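Local coordinates for VgrG protein (Vibrio cholerae, PDB 4DTH), which carries an actin cross-linking toxin domain that binds ATP together with magnesium ions and probably joins actin monomers to one another, at residues 142-146 with 147-151; 288-292 with 293-297. All coordinates share one frame; numbering follows the deposited sequence.

Following the chain from its N terminus, interaction 1 comes first: residues 142-146 leave strand 140-144, which pairs with strand 45-51, and turn into residues 147-151, which enter strand 150-153 beside strand 34-38. The contact closes a short connection between two strands that pair with different neighbours. Much later, interaction 2 lies where residues 288-292 come out of a loop and residues 293-297 lie in the first turn of helix 292-307, next to helix 221-245. The two contacts are in series, neither nested nor crossing. Their centres are about 47 Å apart, on opposite sides of the chain's centre; one forms a strand connection, the other a helix start.

Interaction 1. Residues 142-146 with 147-151; sequences IEITN and AKHVI
The ND1-H of His149 reaches back to the carbonyl oxygen of Asn146, with His149 ND1 to Asn146 O at 2.7 Å and a C=O...N angle of 154°, in the carbonyl plane, with the oxygen tilted slightly out of the ring plane. His149 CG sits between the backbone N and the carbonyl carbon (chi1 80°), which turns the ND1 edge of the ring back toward Asn146. On its other nitrogen, NE2 is hydrogen-bonded to the backbone N of Leu130. A histidine suits this buried place because one ring can donate at ND1 and accept at NE2, which is consistent with a neutral imidazole protonated at ND1. The two bonds should hold the ring against rotation.

Ile144 adds the apolar part. Its CG2 meets the ring at the edge, 3.9 Å from His149 CE1, while the same methyl packs 3.8 Å from Ala147 N. The small side chain of Ala147 fits the exposed outside of the bend.

Asn146 also grips the chain with its amide. Asn146 CG is anti to the backbone N (chi1 -172°), which brings Asn146 OD1 within 3.0 Å of Lys148 N; that donor approaches from well above the amide plane. The bond from OD1 to the N-H two residues on defines an Asx turn, a role for which asparagine's short side chain is well suited. Lys148 sends its long chain away from the turn, while its backbone O is buried with no partner in the model.

Lys148 is also the centre of an inverse gamma turn, closed by a weak bond from His149 N to Ala147 O at 2.9 Å. An Asx turn overlapping an inverse gamma turn thus makes the compact link between strands 140-144 and 150-153.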
loop_
_atom_site.group_PDB
_atom_site.type_symbol
_atom_site.label_atom_id
_atom_site.label_comp_id
_atom_site.label_asym_id
_atom_site.label_seq_id
_atom_site.Cartn_x
_atom_site.Cartn_y
_atom_site.Cartn_z
ATOM N N ILE A 142 -9.013 21.906 4.385
ATOM C CA ILE A 142 -8.664 20.903 5.385
ATOM C C ILE A 142 -9.931 20.589 6.160
ATOM O O ILE A 142 -10.614 21.504 6.620
ATOM C CB ILE A 142 -7.559 21.384 6.386
ATOM C CG1 ILE A 142 -6.232 21.709 5.682
ATOM C CG2 ILE A 142 -7.343 20.351 7.502
ATOM C CD1 ILE A 142 -5.195 22.509 6.599
ATOM N N GLU A 143 -10.212 19.305 6.335
ATOM C CA GLU A 143 -11.302 18.818 7.167
ATOM C C GLU A 143 -10.626 18.008 8.270
ATOM O O GLU A 143 -9.725 17.218 7.974
ATOM C CB GLU A 143 -12.261 17.921 6.370
ATOM C CG GLU A 143 -13.093 18.660 5.336
ATOM C CD GLU A 143 -14.295 19.429 5.854
ATOM O OE1 GLU A 143 -14.907 20.162 5.045
ATOM O OE2 GLU A 143 -14.630 19.309 7.057
ATOM N N ILE A 144 -11.009 18.235 9.535
ATOM C CA ILE A 144 -10.447 17.515 10.683
ATOM C C ILE A 144 -11.474 16.504 11.178
ATOM O O ILE A 144 -12.569 16.892 11.588
ATOM C CB ILE A 144 -9.965 18.487 11.814
ATOM C CG1 ILE A 144 -8.828 19.428 11.325
ATOM C CG2 ILE A 144 -9.579 17.728 13.107
ATOM C CD1 ILE A 144 -7.540 18.719 10.803
ATOM N N THR A 145 -11.120 15.220 11.147
ATOM C CA THR A 145 -12.025 14.142 11.571
ATOM C C THR A 145 -11.752 13.668 12.986
ATOM O O THR A 145 -12.645 13.107 13.623
ATOM C CB THR A 145 -12.085 13.042 10.531
ATOM O OG1 THR A 145 -10.777 12.503 10.384
ATOM C CG2 THR A 145 -12.620 13.551 9.193
ATOM N N ASN A 146 -10.534 13.924 13.492
ATOM C CA ASN A 146 -10.183 13.639 14.876
ATOM C C ASN A 146 -9.493 14.873 15.456
ATOM O O ASN A 146 -8.302 15.093 15.226
ATOM C CB ASN A 146 -9.343 12.369 15.046
ATOM C CG ASN A 146 -9.149 11.972 16.496
ATOM O OD1 ASN A 146 -9.597 12.650 17.429
ATOM N ND2 ASN A 146 -8.481 10.860 16.726
ATOM N N ALA A 147 -10.267 15.691 16.189
ATOM C CA ALA A 147 -9.769 16.912 16.818
ATOM C C ALA A 147 -8.837 16.613 17.997
ATOM O O ALA A 147 -8.108 17.506 18.431
ATOM C CB ALA A 147 -10.934 17.786 17.266
ATOM N N LYS A 148 -8.855 15.367 18.508
ATOM C CA LYS A 148 -8.014 14.926 19.616
ATOM C C LYS A 148 -6.610 14.586 19.102
ATOM O O LYS A 148 -6.206 13.424 19.051
ATOM C CB LYS A 148 -8.661 13.745 20.370
ATOM C CG LYS A 148 -8.810 14.001 21.863
ATOM C CD LYS A 148 -9.631 12.915 22.553
ATOM C CE LYS A 148 -9.554 13.030 24.054
ATOM N NZ LYS A 148 -8.336 12.374 24.576
ATOM N N HIS A 149 -5.887 15.627 18.674
ATOM C CA HIS A 149 -4.516 15.534 18.174
ATOM C C HIS A 149 -3.803 16.858 18.370
ATOM O O HIS A 149 -4.448 17.885 18.594
ATOM C CB HIS A 149 -4.481 15.135 16.668
ATOM C CG HIS A 149 -4.745 16.275 15.723
ATOM N ND1 HIS A 149 -6.030 16.595 15.318
ATOM C CD2 HIS A 149 -3.879 17.154 15.158
ATOM C CE1 HIS A 149 -5.908 17.645 14.521
ATOM N NE2 HIS A 149 -4.631 18.017 14.394
ATOM N N VAL A 150 -2.471 16.837 18.268
ATOM C CA VAL A 150 -1.636 18.038 18.247
ATOM C C VAL A 150 -0.556 17.832 17.193
ATOM O O VAL A 150 -0.140 16.695 16.942
ATOM C CB VAL A 150 -1.032 18.490 19.616
ATOM C CG1 VAL A 150 -2.113 18.906 20.604
ATOM C CG2 VAL A 150 -0.101 17.438 20.224
ATOM N N ILE A 151 -0.102 18.929 16.590
ATOM C CA ILE A 151 0.994 18.906 15.618
ATOM C C ILE A 151 2.162 19.605 16.299
ATOM O O ILE A 151 1.991 20.717 16.812
ATOM C CB ILE A 151 0.597 19.615 14.283
ATOM C CG1 ILE A 151 -0.609 18.926 13.593
ATOM C CG2 ILE A 151 1.820 19.751 13.332
ATOM C CD1 ILE A 151 -0.360 17.449 13.094
#

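Interaction 2. Residues 288-292 with 293-297; sequences EILSK and SDAKA
Lys292 and Lys296 stand one helical turn apart, side by side and pointing the same way, with their NZ atoms 3.5 Å from each other. The helical backbone bonds begin here: Ala295 N donates to Ser291 O at 2.9 Å and Lys296 N to Lys292 O at 3.1 Å. Lysine suits these exposed positions because the long chains carry their charges outward.

Asp294, in the first turn, is the third residue after the N-cap. Its backbone N donates to Ser291 OG at 3.1 Å, the capping bond of a serine at the N-cap; a chi1 of 61° turns OG toward that N-H. A water accepts from Ser291 N and donates to Asp294 OD2 at 2.7 Å, bridging where a capping box would have a direct bond. The Asp294 carboxylate also takes the backbone N-H groups of Asp219 and Asp220, and Ser291 OG is hydrogen-bonded to Asp219 OD2.

Leu290, just before the cap, lays CD1 3.9 Å from Ala295 CA and packs on Leu223 and Val227 of helix 221-245; the small Ala295 lets it come close.

Acidic Asp294 probably gains from the positive end of the helix dipole, whereas the lysine pair probably repels and relies on solvent to screen its charges.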
loop_
_atom_site.group_PDB
_atom_site.type_symbol
_atom_site.label_atom_id
_atom_site.label_comp_id
_atom_site.label_asym_id
_atom_site.label_seq_id
_atom_site.Cartn_x
_atom_site.Cartn_y
_atom_site.Cartn_z
ATOM N N GLU A 288 -11.652 -15.966 -8.896
ATOM C CA GLU A 288 -12.989 -15.498 -9.274
ATOM C C GLU A 288 -13.100 -15.030 -10.730
ATOM O O GLU A 288 -14.209 -15.006 -11.265
ATOM C CB GLU A 288 -13.473 -14.392 -8.313
ATOM C CG GLU A 288 -13.594 -14.832 -6.860
ATOM C CD GLU A 288 -13.754 -13.756 -5.796
ATOM O OE1 GLU A 288 -13.921 -12.566 -6.149
ATOM O OE2 GLU A 288 -13.710 -14.112 -4.596
ATOM N N ILE A 289 -11.972 -14.672 -11.386
ATOM C CA ILE A 289 -12.014 -14.218 -12.777
ATOM C C ILE A 289 -12.140 -15.386 -13.763
ATOM O O ILE A 289 -12.371 -15.157 -14.948
ATOM C CB ILE A 289 -10.897 -13.205 -13.163
ATOM C CG1 ILE A 289 -9.538 -13.893 -13.455
ATOM C CG2 ILE A 289 -10.784 -12.045 -12.137
ATOM C CD1 ILE A 289 -8.509 -13.004 -14.133
ATOM N N LEU A 290 -11.959 -16.625 -13.272
ATOM C CA LEU A 290 -12.033 -17.856 -14.069
ATOM C C LEU A 290 -13.321 -18.628 -13.781
ATOM O O LEU A 290 -13.957 -18.401 -12.753
ATOM C CB LEU A 290 -10.835 -18.776 -13.722
ATOM C CG LEU A 290 -9.419 -18.206 -13.861
ATOM C CD1 LEU A 290 -8.404 -19.107 -13.181
ATOM C CD2 LEU A 290 -9.043 -18.006 -15.311
ATOM N N SER A 291 -13.655 -19.612 -14.656
ATOM C CA SER A 291 -14.787 -20.513 -14.439
ATOM C C SER A 291 -14.365 -21.483 -13.332
ATOM O O SER A 291 -13.160 -21.640 -13.118
ATOM C CB SER A 291 -15.093 -21.285 -15.718
ATOM O OG SER A 291 -13.990 -22.088 -16.119
ATOM N N LYS A 292 -15.331 -22.116 -12.626
ATOM C CA LYS A 292 -15.072 -23.091 -11.552
ATOM C C LYS A 292 -14.081 -24.170 -12.063
ATOM O O LYS A 292 -13.101 -24.479 -11.380
ATOM C CB LYS A 292 -16.403 -23.733 -11.086
ATOM C CG LYS A 292 -16.318 -24.680 -9.883
ATOM C CD LYS A 292 -17.505 -25.654 -9.854
ATOM C CE LYS A 292 -17.394 -26.689 -8.758
ATOM N NZ LYS A 292 -18.142 -27.934 -9.090
ATOM N N SER A 293 -14.308 -24.663 -13.299
ATOM C CA SER A 293 -13.495 -25.675 -13.977
ATOM C C SER A 293 -12.049 -25.215 -14.245
ATOM O O SER A 293 -11.115 -25.942 -13.896
ATOM C CB SER A 293 -14.171 -26.113 -15.274
ATOM O OG SER A 293 -13.409 -27.115 -15.924
ATOM N N ASP A 294 -11.870 -24.026 -14.867
ATOM C CA ASP A 294 -10.553 -23.440 -15.167
ATOM C C ASP A 294 -9.755 -23.165 -13.895
ATOM O O ASP A 294 -8.549 -23.414 -13.883
ATOM C CB ASP A 294 -10.680 -22.144 -15.981
ATOM C CG ASP A 294 -10.950 -22.327 -17.461
ATOM O OD1 ASP A 294 -11.280 -23.464 -17.874
ATOM O OD2 ASP A 294 -10.810 -21.335 -18.214
ATOM N N ALA A 295 -10.422 -22.653 -12.837
ATOM C CA ALA A 295 -9.789 -22.372 -11.543
ATOM C C ALA A 295 -9.244 -23.666 -10.937
ATOM O O ALA A 295 -8.098 -23.679 -10.480
ATOM C CB ALA A 295 -10.785 -21.710 -10.593
ATOM N N LYS A 296 -10.038 -24.771 -11.000
ATOM C CA LYS A 296 -9.631 -26.089 -10.497
ATOM C C LYS A 296 -8.344 -26.548 -11.195
ATOM O O LYS A 296 -7.410 -26.976 -10.515
ATOM C CB LYS A 296 -10.762 -27.134 -10.646
ATOM C CG LYS A 296 -11.790 -27.106 -9.506
ATOM C CD LYS A 296 -12.871 -28.199 -9.651
ATOM C CE LYS A 296 -13.859 -28.202 -8.502
ATOM N NZ LYS A 296 -14.943 -29.207 -8.665
ATOM N N ALA A 297 -8.275 -26.384 -12.534
ATOM C CA ALA A 297 -7.123 -26.751 -13.369
ATOM C C ALA A 297 -5.883 -25.921 -13.016
ATOM O O ALA A 297 -4.793 -26.479 -12.897
ATOM C CB ALA A 297 -7.467 -26.590 -14.844
HETATM O O HOH W 1 -12.150 -19.297 -17.062
#